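Local coordinates for uncharacterized protein (PDB 4R7F) that is of unknown function but carries immunoglobulin-like beta-sandwich domains, binds magnesium and is probably related to the plug protein of the type 9 secretion system, at residues A[16-22]-A[37-43]; A[24-28]-A[270-275]; A[222-226]-A[264-269]. All coordinates share one frame; numbering follows the deposited sequence.

Contact 1 of 3, residues A[16-22]-A[37-43]; sequences TLQVKVA and EQIEINF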
loop_
_atom_site.group_PDB
_atom_site.type_symbol
_atom_site.label_atom_id
_atom_site.label_comp_id
_atom_site.label_asym_id
_atom_site.label_seq_id
_atom_site.Cartn_x
_atom_site.Cartn_y
_atom_site.Cartn_z
ATOM N N THR A 16 -14.041 -22.536 6.224
ATOM C CA THR A 16 -12.803 -21.779 6.002
ATOM C C THR A 16 -12.433 -21.827 4.544
ATOM O O THR A 16 -11.272 -22.068 4.158
ATOM C CB THR A 16 -11.682 -22.304 6.933
ATOM O OG1 THR A 16 -12.216 -22.426 8.262
ATOM C CG2 THR A 16 -10.507 -21.374 6.953
ATOM N N LEU A 17 -13.450 -21.614 3.721
ATOM C CA LEU A 17 -13.239 -21.450 2.293
ATOM C C LEU A 17 -12.475 -20.156 2.034
ATOM O O LEU A 17 -12.929 -19.093 2.410
ATOM C CB LEU A 17 -14.554 -21.398 1.561
ATOM C CG LEU A 17 -14.471 -21.163 0.063
ATOM C CD1 LEU A 17 -13.806 -22.335 -0.634
ATOM C CD2 LEU A 17 -15.878 -20.965 -0.473
ATOM N N GLN A 18 -11.319 -20.283 1.396
ATOM C CA GLN A 18 -10.512 -19.163 0.961
ATOM C C GLN A 18 -10.265 -19.243 -0.534
ATOM O O GLN A 18 -9.977 -20.314 -1.074
ATOM C CB GLN A 18 -9.151 -19.188 1.651
ATOM C CG GLN A 18 -9.225 -19.120 3.161
ATOM C CD GLN A 18 -7.852 -19.170 3.824
ATOM O OE1 GLN A 18 -7.384 -20.231 4.284
ATOM N NE2 GLN A 18 -7.214 -18.029 3.889
ATOM N N VAL A 19 -10.390 -18.086 -1.169
ATOM C CA VAL A 19 -10.025 -17.836 -2.545
ATOM C C VAL A 19 -9.005 -16.680 -2.588
ATOM O O VAL A 19 -9.310 -15.543 -2.238
ATOM C CB VAL A 19 -11.274 -17.477 -3.350
ATOM C CG1 VAL A 19 -10.916 -17.248 -4.815
ATOM C CG2 VAL A 19 -12.323 -18.569 -3.170
ATOM N N LYS A 20 -7.791 -17.013 -3.005
ATOM C CA LYS A 20 -6.679 -16.077 -2.976
ATOM C C LYS A 20 -5.695 -16.443 -4.072
ATOM O O LYS A 20 -5.858 -17.458 -4.745
ATOM C CB LYS A 20 -6.014 -16.082 -1.599
ATOM C CG LYS A 20 -5.702 -17.463 -1.057
ATOM C CD LYS A 20 -4.218 -17.785 -1.138
ATOM C CE LYS A 20 -3.472 -17.402 0.132
ATOM N NZ LYS A 20 -2.030 -17.701 -0.036
ATOM N N VAL A 21 -4.705 -15.587 -4.305
ATOM C CA VAL A 21 -3.694 -15.911 -5.285
ATOM C C VAL A 21 -2.679 -16.806 -4.593
ATOM O O VAL A 21 -2.172 -16.451 -3.535
ATOM C CB VAL A 21 -3.027 -14.670 -5.863
ATOM C CG1 VAL A 21 -1.840 -15.073 -6.727
ATOM C CG2 VAL A 21 -4.018 -13.878 -6.676
ATOM N N ALA A 22 -2.430 -17.980 -5.179
ATOM C CA ALA A 22 -1.521 -18.967 -4.607
ATOM C C ALA A 22 -0.192 -18.282 -4.303
ATOM O O ALA A 22 0.344 -17.519 -5.128
ATOM C CB ALA A 22 -1.311 -20.125 -5.567
ATOM N N GLU A 37 0.725 -16.793 -12.434
ATOM C CA GLU A 37 0.030 -16.909 -11.152
ATOM C C GLU A 37 -1.148 -17.868 -11.192
ATOM O O GLU A 37 -1.755 -18.107 -12.236
ATOM C CB GLU A 37 -0.414 -15.533 -10.667
ATOM C CG GLU A 37 0.772 -14.623 -10.368
ATOM C CD GLU A 37 0.402 -13.398 -9.534
ATOM O OE1 GLU A 37 -0.662 -12.764 -9.794
ATOM O OE2 GLU A 37 1.189 -13.067 -8.612
ATOM N N GLN A 38 -1.461 -18.443 -10.044
ATOM C CA GLN A 38 -2.649 -19.285 -9.944
ATOM C C GLN A 38 -3.577 -18.840 -8.837
ATOM O O GLN A 38 -3.143 -18.332 -7.786
ATOM C CB GLN A 38 -2.246 -20.710 -9.638
ATOM C CG GLN A 38 -1.356 -21.351 -10.696
ATOM C CD GLN A 38 -0.700 -22.620 -10.168
ATOM O OE1 GLN A 38 0.164 -22.554 -9.287
ATOM N NE2 GLN A 38 -1.150 -23.781 -10.657
ATOM N N ILE A 39 -4.862 -19.101 -9.031
ATOM C CA ILE A 39 -5.818 -19.000 -7.935
ATOM C C ILE A 39 -5.766 -20.245 -7.075
ATOM O O ILE A 39 -5.706 -21.361 -7.599
ATOM C CB ILE A 39 -7.251 -18.828 -8.444
ATOM C CG1 ILE A 39 -7.418 -17.431 -9.023
ATOM C CG2 ILE A 39 -8.239 -18.988 -7.305
ATOM C CD1 ILE A 39 -7.505 -16.323 -7.985
ATOM N N GLU A 40 -5.797 -20.036 -5.760
ATOM C CA GLU A 40 -5.853 -21.100 -4.803
ATOM C C GLU A 40 -7.228 -21.094 -4.140
ATOM O O GLU A 40 -7.640 -20.097 -3.552
ATOM C CB GLU A 40 -4.782 -20.933 -3.742
ATOM C CG GLU A 40 -4.836 -21.977 -2.617
ATOM C CD GLU A 40 -3.708 -21.812 -1.594
ATOM O OE1 GLU A 40 -2.888 -20.901 -1.766
ATOM O OE2 GLU A 40 -3.626 -22.580 -0.613
ATOM N N ILE A 41 -7.903 -22.235 -4.220
ATOM C CA ILE A 41 -9.105 -22.499 -3.484
ATOM C C ILE A 41 -8.746 -23.455 -2.370
ATOM O O ILE A 41 -8.328 -24.557 -2.600
ATOM C CB ILE A 41 -10.189 -23.104 -4.375
ATOM C CG1 ILE A 41 -10.716 -22.036 -5.326
ATOM C CG2 ILE A 41 -11.309 -23.654 -3.513
ATOM C CD1 ILE A 41 -11.164 -22.565 -6.656
ATOM N N ASN A 42 -8.929 -23.000 -1.149
ATOM C CA ASN A 42 -8.581 -23.739 0.039
ATOM C C ASN A 42 -9.800 -23.865 1.000
ATOM O O ASN A 42 -10.540 -22.903 1.251
ATOM C CB ASN A 42 -7.439 -22.999 0.710
ATOM C CG ASN A 42 -6.692 -23.860 1.693
ATOM O OD1 ASN A 42 -7.227 -24.279 2.721
ATOM N ND2 ASN A 42 -5.458 -24.155 1.368
ATOM N N PHE A 43 -10.001 -25.043 1.556
ATOM C CA PHE A 43 -11.136 -25.273 2.401
ATOM C C PHE A 43 -10.927 -26.505 3.227
ATOM O O PHE A 43 -10.102 -27.330 2.873
ATOM C CB PHE A 43 -12.410 -25.419 1.549
ATOM C CG PHE A 43 -12.457 -26.648 0.697
ATOM C CD1 PHE A 43 -11.933 -26.637 -0.573
ATOM C CD2 PHE A 43 -13.062 -27.809 1.155
ATOM C CE1 PHE A 43 -12.000 -27.771 -1.384
ATOM C CE2 PHE A 43 -13.131 -28.951 0.354
ATOM C CZ PHE A 43 -12.604 -28.930 -0.923
HETATM O O HOH W 1 -8.607 -22.728 4.539
HETATM O O HOH W 2 -0.759 -19.868 -0.990
HETATM O O HOH W 3 0.327 -17.887 -7.860
#
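Q38, just before its strand begins, meets the residue just after strand 16-21: its carbonyl O accepts from A22 N at 2.7 Å, and a water accepts from Q38 N while donating to A22 O. The amide end of Q38 turns elsewhere, to P104 O. I39 lays CG2 against V19 CG1 at 4.0 Å, on the side that F135 and A133 of strand 129-138 cover. E40 then pairs with K20 through two backbone bonds, E40 N to K20 O being 2.8 Å. Its extended chain, with CG trans to the amide nitrogen (chi1 176°), runs beside the K20 side chain and in the same direction. In one of the two K20 conformers NZ comes within 3.7 Å of E40 OE1, a long and therefore doubtful salt bridge, and a water joins the two atoms; the same conformer bonds E24 O. E40 OE2 receives N42 ND2 at 3.1 Å. On the apolar side again, I41 CG2 touches L17 CD1 at 4.0 Å, and the I41 side chain also packs on A133. N42 forms the next hydrogen-bonded pair: its O accepts from Q18 N at 2.7 Å and takes a CA-H contact from L17 CA at 3.2 Å, whereas N42 OD1 is held by N98 ND2. F43 offers CB to L17, but chi1 of 68° swings its ring off to stack on Y99 and meet F131 edge-to-face. Polar residues on one face and aliphatic ones on the other, packed on a second sheet, are characteristic of an outermost antiparallel strand pair in an immunoglobulin-like beta-sandwich, consistent with this domain's E-set family.

Contact 2 of 3, residues A[24-28]-A[270-275]; sequences ELISE and QDGRFF. With MG (magnesium ion), chain G.
R273 closes a type I' beta turn that begins at Q270, and its guanidinium reaches from that turn to the loop 24-28 of the N-terminal immunoglobulin-like domain. NH2 does most of the gripping. It donates to S27 O at 3.0 Å along a nearly straight path (166°), S27 O lying close to the guanidinium plane, although the nitrogen stands above the plane of the S27 carbonyl. The same R273 NH2 makes a salt bridge to E28 OE2 at 3.2 Å; the two charged planes stand 88° apart, and the hydrogen bond within the pair is weak. I26 covers one face of the guanidinium, CG2 lying over its centre and 3.8 Å from R273 CZ. The other branch of I26 goes to F275, where CD1 meets CZ at the ring edge (3.4 Å), and L25 O approaches the same edge 3.6 Å from F275 CE2. A water links S27 N to R273 NE, a second, water-mediated tie to the S27 backbone.

Around this first shell lie the groups that set it in place. The R273 chain runs extended from CG to NE (chi2 173°), and NH1 bends back to Q270 O at 3.0 Å, which R273 N reaches from the opposite face of that carbonyl. E373 forms a further salt bridge with R273, N189 holds E28 through OE1, and N345 OD1 receives both Q270 N and G272 N. At G272 a side chain would press on the preceding carbonyl O. Within the turn, D271 OD1 binds the magnesium ion at 2.2 Å.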
loop_
_atom_site.group_PDB
_atom_site.type_symbol
_atom_site.label_atom_id
_atom_site.label_comp_id
_atom_site.label_asym_id
_atom_site.label_seq_id
_atom_site.Cartn_x
_atom_site.Cartn_y
_atom_site.Cartn_z
ATOM N N GLU A 24 0.361 -15.792 -2.080
ATOM C CA GLU A 24 0.271 -14.407 -1.594
ATOM C C GLU A 24 -0.383 -14.341 -0.204
ATOM O O GLU A 24 -1.339 -15.048 0.079
ATOM C CB GLU A 24 -0.503 -13.508 -2.593
ATOM C CG GLU A 24 0.207 -13.119 -3.884
ATOM C CD GLU A 24 1.600 -12.512 -3.655
ATOM O OE1 GLU A 24 1.732 -11.471 -2.950
ATOM O OE2 GLU A 24 2.583 -13.086 -4.188
ATOM N N LEU A 25 0.143 -13.479 0.657
ATOM C CA LEU A 25 -0.441 -13.249 1.966
ATOM C C LEU A 25 -1.777 -12.474 1.856
ATOM O O LEU A 25 -2.787 -12.851 2.466
ATOM C CB LEU A 25 0.535 -12.466 2.847
ATOM C CG LEU A 25 0.019 -12.273 4.285
ATOM C CD1 LEU A 25 0.233 -13.552 5.070
ATOM C CD2 LEU A 25 0.651 -11.074 5.000
ATOM N N ILE A 26 -1.738 -11.373 1.116
ATOM C CA ILE A 26 -2.863 -10.468 0.907
ATOM C C ILE A 26 -3.106 -10.469 -0.585
ATOM O O ILE A 26 -2.179 -10.238 -1.350
ATOM C CB ILE A 26 -2.485 -9.014 1.286
ATOM C CG1 ILE A 26 -2.079 -8.905 2.762
ATOM C CG2 ILE A 26 -3.596 -8.031 0.935
ATOM C CD1 ILE A 26 -3.128 -9.355 3.740
ATOM N N SER A 27 -4.321 -10.746 -1.038
ATOM C CA SER A 27 -4.513 -10.707 -2.469
ATOM C C SER A 27 -5.904 -10.377 -2.885
ATOM O O SER A 27 -6.763 -10.120 -2.063
ATOM C CB SER A 27 -3.992 -11.987 -3.144
ATOM O OG SER A 27 -4.730 -13.100 -2.739
ATOM N N GLU A 28 -6.074 -10.278 -4.197
ATOM C CA GLU A 28 -7.361 -10.137 -4.793
ATOM C C GLU A 28 -7.681 -11.384 -5.587
ATOM O O GLU A 28 -6.784 -12.056 -6.104
ATOM C CB GLU A 28 -7.377 -8.916 -5.682
ATOM C CG GLU A 28 -6.920 -7.640 -4.985
ATOM C CD GLU A 28 -7.855 -7.153 -3.897
ATOM O OE1 GLU A 28 -9.071 -7.419 -3.949
ATOM O OE2 GLU A 28 -7.348 -6.466 -3.001
ATOM N N GLN A 270 -6.939 -5.345 7.702
ATOM C CA GLN A 270 -6.693 -5.989 6.419
ATOM C C GLN A 270 -8.022 -6.117 5.654
ATOM O O GLN A 270 -8.247 -7.069 4.913
ATOM C CB GLN A 270 -6.021 -7.328 6.659
ATOM C CG GLN A 270 -4.631 -7.213 7.289
ATOM C CD GLN A 270 -4.618 -7.021 8.822
ATOM O OE1 GLN A 270 -5.498 -7.497 9.552
ATOM N NE2 GLN A 270 -3.598 -6.320 9.311
ATOM N N ASP A 271 -8.885 -5.118 5.865
ATOM C CA ASP A 271 -10.159 -4.907 5.146
ATOM C C ASP A 271 -11.080 -6.132 5.038
ATOM O O ASP A 271 -11.613 -6.406 3.953
ATOM C CB ASP A 271 -9.872 -4.360 3.747
ATOM C CG ASP A 271 -9.198 -2.975 3.760
ATOM O OD1 ASP A 271 -9.322 -2.203 4.752
ATOM O OD2 ASP A 271 -8.566 -2.659 2.712
ATOM N N GLY A 272 -11.205 -6.871 6.148
ATOM C CA GLY A 272 -12.139 -7.950 6.309
ATOM C C GLY A 272 -11.508 -9.323 6.189
ATOM O O GLY A 272 -12.163 -10.328 6.391
ATOM N N ARG A 273 -10.224 -9.376 5.891
ATOM C CA ARG A 273 -9.553 -10.656 5.757
ATOM C C ARG A 273 -9.319 -11.345 7.092
ATOM O O ARG A 273 -9.416 -10.731 8.176
ATOM C CB ARG A 273 -8.208 -10.491 5.046
ATOM C CG ARG A 273 -8.332 -9.984 3.626
ATOM C CD ARG A 273 -6.975 -9.673 3.031
ATOM N NE ARG A 273 -7.127 -9.352 1.611
ATOM C CZ ARG A 273 -7.401 -8.147 1.139
ATOM N NH1 ARG A 273 -7.526 -7.114 1.961
ATOM N NH2 ARG A 273 -7.539 -7.971 -0.166
ATOM N N PHE A 274 -9.028 -12.640 6.996
ATOM C CA PHE A 274 -8.577 -13.427 8.137
ATOM C C PHE A 274 -7.367 -14.245 7.742
ATOM O O PHE A 274 -7.131 -14.453 6.557
ATOM C CB PHE A 274 -9.701 -14.335 8.673
ATOM C CG PHE A 274 -10.102 -15.455 7.747
ATOM C CD1 PHE A 274 -9.353 -16.596 7.656
ATOM C CD2 PHE A 274 -11.252 -15.368 7.005
ATOM C CE1 PHE A 274 -9.732 -17.598 6.804
ATOM C CE2 PHE A 274 -11.656 -16.371 6.190
ATOM C CZ PHE A 274 -10.891 -17.483 6.070
ATOM N N PHE A 275 -6.627 -14.739 8.738
ATOM C CA PHE A 275 -5.370 -15.426 8.504
ATOM C C PHE A 275 -5.297 -16.565 9.474
ATOM O O PHE A 275 -5.378 -16.346 10.680
ATOM C CB PHE A 275 -4.210 -14.480 8.738
ATOM C CG PHE A 275 -4.302 -13.244 7.909
ATOM C CD1 PHE A 275 -4.998 -12.135 8.375
ATOM C CD2 PHE A 275 -3.779 -13.217 6.625
ATOM C CE1 PHE A 275 -5.157 -11.015 7.585
ATOM C CE2 PHE A 275 -3.912 -12.095 5.850
ATOM C CZ PHE A 275 -4.603 -10.996 6.331
HETATM MG MG MG G . -9.461 -0.767 6.413
HETATM O O HOH W 4 -6.503 -11.881 0.466
HETATM O O HOH W 5 -11.821 -0.421 6.529
#

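Contact 3 of 3, residues A[222-226]-A[264-269]; sequences NEYRR and YQYDQD. With MG (magnesium ion), chain G.
E223 and D269 bring their carboxylates to the magnesium ion with planes at 90° to each other. E223, its chain bent at chi2 (-59°), binds through OE1 alone at 2.4 Å from the metal, whereas D269 grips it with both oxygens, OD1 at 2.5 Å and OD2 at 2.4 Å. The second oxygen of E223 is occupied too: Y264 OH donates a very short bond to E223 OE2 (2.5 Å), which lies at the ring edge. Y224 N donates to D269 OD2 at 2.9 Å, on the anti side and somewhat out of the carboxylate plane, with the Y224 ring edge close by. Further along, R226 NH1 forms a salt bridge with D267 OD1 in one of the two conformers of D267, the planes 39° apart and the hydrogen bond weak, while Q268 O sits over one face of the guanidinium near its rim. A leucine in place of R226 would probably leave the D267 carboxylate without its charge partner and freer to turn. With D271, Q371 O and a water completing six oxygen ligands, the D-Q-D-Q-D-G run 267-272 recalls the DxDxDG calcium-binding loop, although here its first aspartate faces R226.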
loop_
_atom_site.group_PDB
_atom_site.type_symbol
_atom_site.label_atom_id
_atom_site.label_comp_id
_atom_site.label_asym_id
_atom_site.label_seq_id
_atom_site.Cartn_x
_atom_site.Cartn_y
_atom_site.Cartn_z
ATOM N N ASN A 222 -15.284 2.266 8.581
ATOM C CA ASN A 222 -14.356 2.300 9.689
ATOM C C ASN A 222 -13.378 1.152 9.485
ATOM O O ASN A 222 -13.618 0.253 8.652
ATOM C CB ASN A 222 -15.091 2.114 11.021
ATOM C CG ASN A 222 -14.315 2.672 12.222
ATOM O OD1 ASN A 222 -13.126 2.914 12.143
ATOM N ND2 ASN A 222 -14.995 2.868 13.329
ATOM N N GLU A 223 -12.264 1.186 10.217
ATOM C CA GLU A 223 -11.346 0.045 10.213
ATOM C C GLU A 223 -12.078 -1.096 10.868
ATOM O O GLU A 223 -12.860 -0.905 11.813
ATOM C CB GLU A 223 -10.007 0.323 10.925
ATOM C CG GLU A 223 -9.274 1.613 10.474
ATOM C CD GLU A 223 -8.921 1.693 8.980
ATOM O OE1 GLU A 223 -9.023 0.694 8.215
ATOM O OE2 GLU A 223 -8.542 2.809 8.563
ATOM N N TYR A 224 -11.850 -2.275 10.323
ATOM C CA TYR A 224 -12.523 -3.455 10.787
ATOM C C TYR A 224 -12.018 -3.727 12.187
ATOM O O TYR A 224 -10.883 -3.351 12.583
ATOM C CB TYR A 224 -12.247 -4.670 9.875
ATOM C CG TYR A 224 -12.985 -4.665 8.557
ATOM C CD1 TYR A 224 -12.710 -3.743 7.596
ATOM C CD2 TYR A 224 -13.969 -5.622 8.273
ATOM C CE1 TYR A 224 -13.396 -3.731 6.383
ATOM C CE2 TYR A 224 -14.662 -5.618 7.089
ATOM C CZ TYR A 224 -14.362 -4.675 6.124
ATOM O OH TYR A 224 -15.037 -4.645 4.920
ATOM N N ARG A 225 -12.904 -4.367 12.940
ATOM C CA ARG A 225 -12.600 -4.887 14.244
ATOM C C ARG A 225 -11.704 -6.094 14.094
ATOM O O ARG A 225 -11.803 -6.841 13.093
ATOM C CB ARG A 225 -13.884 -5.318 14.962
ATOM C CG ARG A 225 -14.841 -4.185 15.281
ATOM C CD ARG A 225 -16.229 -4.725 15.576
ATOM N NE ARG A 225 -17.254 -3.707 15.563
ATOM C CZ ARG A 225 -17.577 -2.939 16.598
ATOM N NH1 ARG A 225 -16.945 -3.037 17.760
ATOM N NH2 ARG A 225 -18.545 -2.060 16.459
ATOM N N ARG A 226 -10.839 -6.297 15.092
ATOM C CA ARG A 226 -9.868 -7.410 15.040
ATOM C C ARG A 226 -9.909 -8.207 16.308
ATOM O O ARG A 226 -10.246 -7.699 17.390
ATOM C CB ARG A 226 -8.442 -6.925 14.763
ATOM C CG ARG A 226 -8.271 -6.206 13.423
ATOM C CD ARG A 226 -7.132 -5.194 13.428
ATOM N NE ARG A 226 -5.824 -5.786 13.778
ATOM C CZ ARG A 226 -4.947 -5.280 14.653
ATOM N NH1 ARG A 226 -5.185 -4.145 15.312
ATOM N NH2 ARG A 226 -3.805 -5.913 14.872
ATOM N N TYR A 264 -12.377 9.233 14.580
ATOM C CA TYR A 264 -11.614 8.154 13.929
ATOM C C TYR A 264 -10.386 7.768 14.750
ATOM O O TYR A 264 -9.708 8.657 15.244
ATOM C CB TYR A 264 -11.173 8.577 12.522
ATOM C CG TYR A 264 -10.252 7.586 11.828
ATOM C CD1 TYR A 264 -10.766 6.435 11.250
ATOM C CD2 TYR A 264 -8.881 7.807 11.720
ATOM C CE1 TYR A 264 -9.958 5.504 10.637
ATOM C CE2 TYR A 264 -8.057 6.882 11.067
ATOM C CZ TYR A 264 -8.614 5.728 10.535
ATOM O OH TYR A 264 -7.877 4.779 9.875
ATOM N N GLN A 265 -10.139 6.464 14.925
ATOM C CA GLN A 265 -8.943 5.936 15.606
ATOM C C GLN A 265 -8.144 5.129 14.596
ATOM O O GLN A 265 -8.637 4.100 14.116
ATOM C CB GLN A 265 -9.311 4.988 16.762
ATOM C CG GLN A 265 -10.489 5.408 17.647
ATOM C CD GLN A 265 -10.075 6.205 18.873
ATOM O OE1 GLN A 265 -9.386 5.687 19.752
ATOM N NE2 GLN A 265 -10.510 7.465 18.946
ATOM N N TYR A 266 -6.929 5.570 14.261
ATOM C CA TYR A 266 -6.090 4.752 13.400
ATOM C C TYR A 266 -5.901 3.392 14.068
ATOM O O TYR A 266 -5.600 3.293 15.251
ATOM C CB TYR A 266 -4.736 5.391 13.034
ATOM C CG TYR A 266 -3.925 4.458 12.129
ATOM C CD1 TYR A 266 -4.106 4.447 10.733
ATOM C CD2 TYR A 266 -3.030 3.536 12.679
ATOM C CE1 TYR A 266 -3.397 3.559 9.923
ATOM C CE2 TYR A 266 -2.320 2.648 11.878
ATOM C CZ TYR A 266 -2.503 2.657 10.508
ATOM O OH TYR A 266 -1.787 1.751 9.754
ATOM N N ASP A 267 -6.217 2.360 13.310
ATOM C CA ASP A 267 -5.964 0.957 13.644
ATOM C C ASP A 267 -5.471 0.401 12.329
ATOM O O ASP A 267 -5.817 0.923 11.271
ATOM C CB ASP A 267 -7.252 0.234 14.078
ATOM C CG ASP A 267 -7.050 -1.279 14.328
ATOM O OD1 ASP A 267 -5.944 -1.630 14.792
ATOM O OD2 ASP A 267 -7.994 -2.099 14.068
ATOM N N GLN A 268 -4.657 -0.630 12.364
ATOM C CA GLN A 268 -4.196 -1.237 11.133
ATOM C C GLN A 268 -5.079 -2.479 10.938
ATOM O O GLN A 268 -5.121 -3.326 11.825
ATOM C CB GLN A 268 -2.721 -1.607 11.273
ATOM C CG GLN A 268 -2.001 -1.750 9.948
ATOM C CD GLN A 268 -0.780 -2.651 10.037
ATOM O OE1 GLN A 268 -0.432 -3.149 11.110
ATOM N NE2 GLN A 268 -0.130 -2.878 8.900
ATOM N N ASP A 269 -5.812 -2.565 9.823
ATOM C CA ASP A 269 -6.604 -3.743 9.490
ATOM C C ASP A 269 -6.208 -4.334 8.131
ATOM O O ASP A 269 -5.271 -3.897 7.492
ATOM C CB ASP A 269 -8.113 -3.431 9.534
ATOM C CG ASP A 269 -8.574 -2.549 8.369
ATOM O OD1 ASP A 269 -7.725 -2.090 7.582
ATOM O OD2 ASP A 269 -9.796 -2.306 8.233
HETATM MG MG MG G . -9.461 -0.767 6.413
HETATM O O HOH W 6 -12.305 4.822 14.049
HETATM O O HOH W 5 -11.821 -0.421 6.529
#

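In the fold
Contact 1 is regular sheet, paired by backbone bonds, with half its touching residues buried; contact 2 mixes an arginine's polar bonds with aliphatic-to-ring contacts, and contact 3 is carboxylates round a metal plus one arginine-aspartate pair. Contact 2 bridges the two settings. Its loop 24-28 follows the first strand of contact 1 after two residues; V21 N lies 2.9 Å from S27 OG, probably hydrogen-bonded, and F274 packs on Q18. Its turn shares the magnesium ion and a water with contact 3, and both reach the sheet containing strands 225-228 and 274-276. The centre of contact 3 lies about 18 Å from the chain centre, against about 11 and 9 Å for contacts 1 and 2.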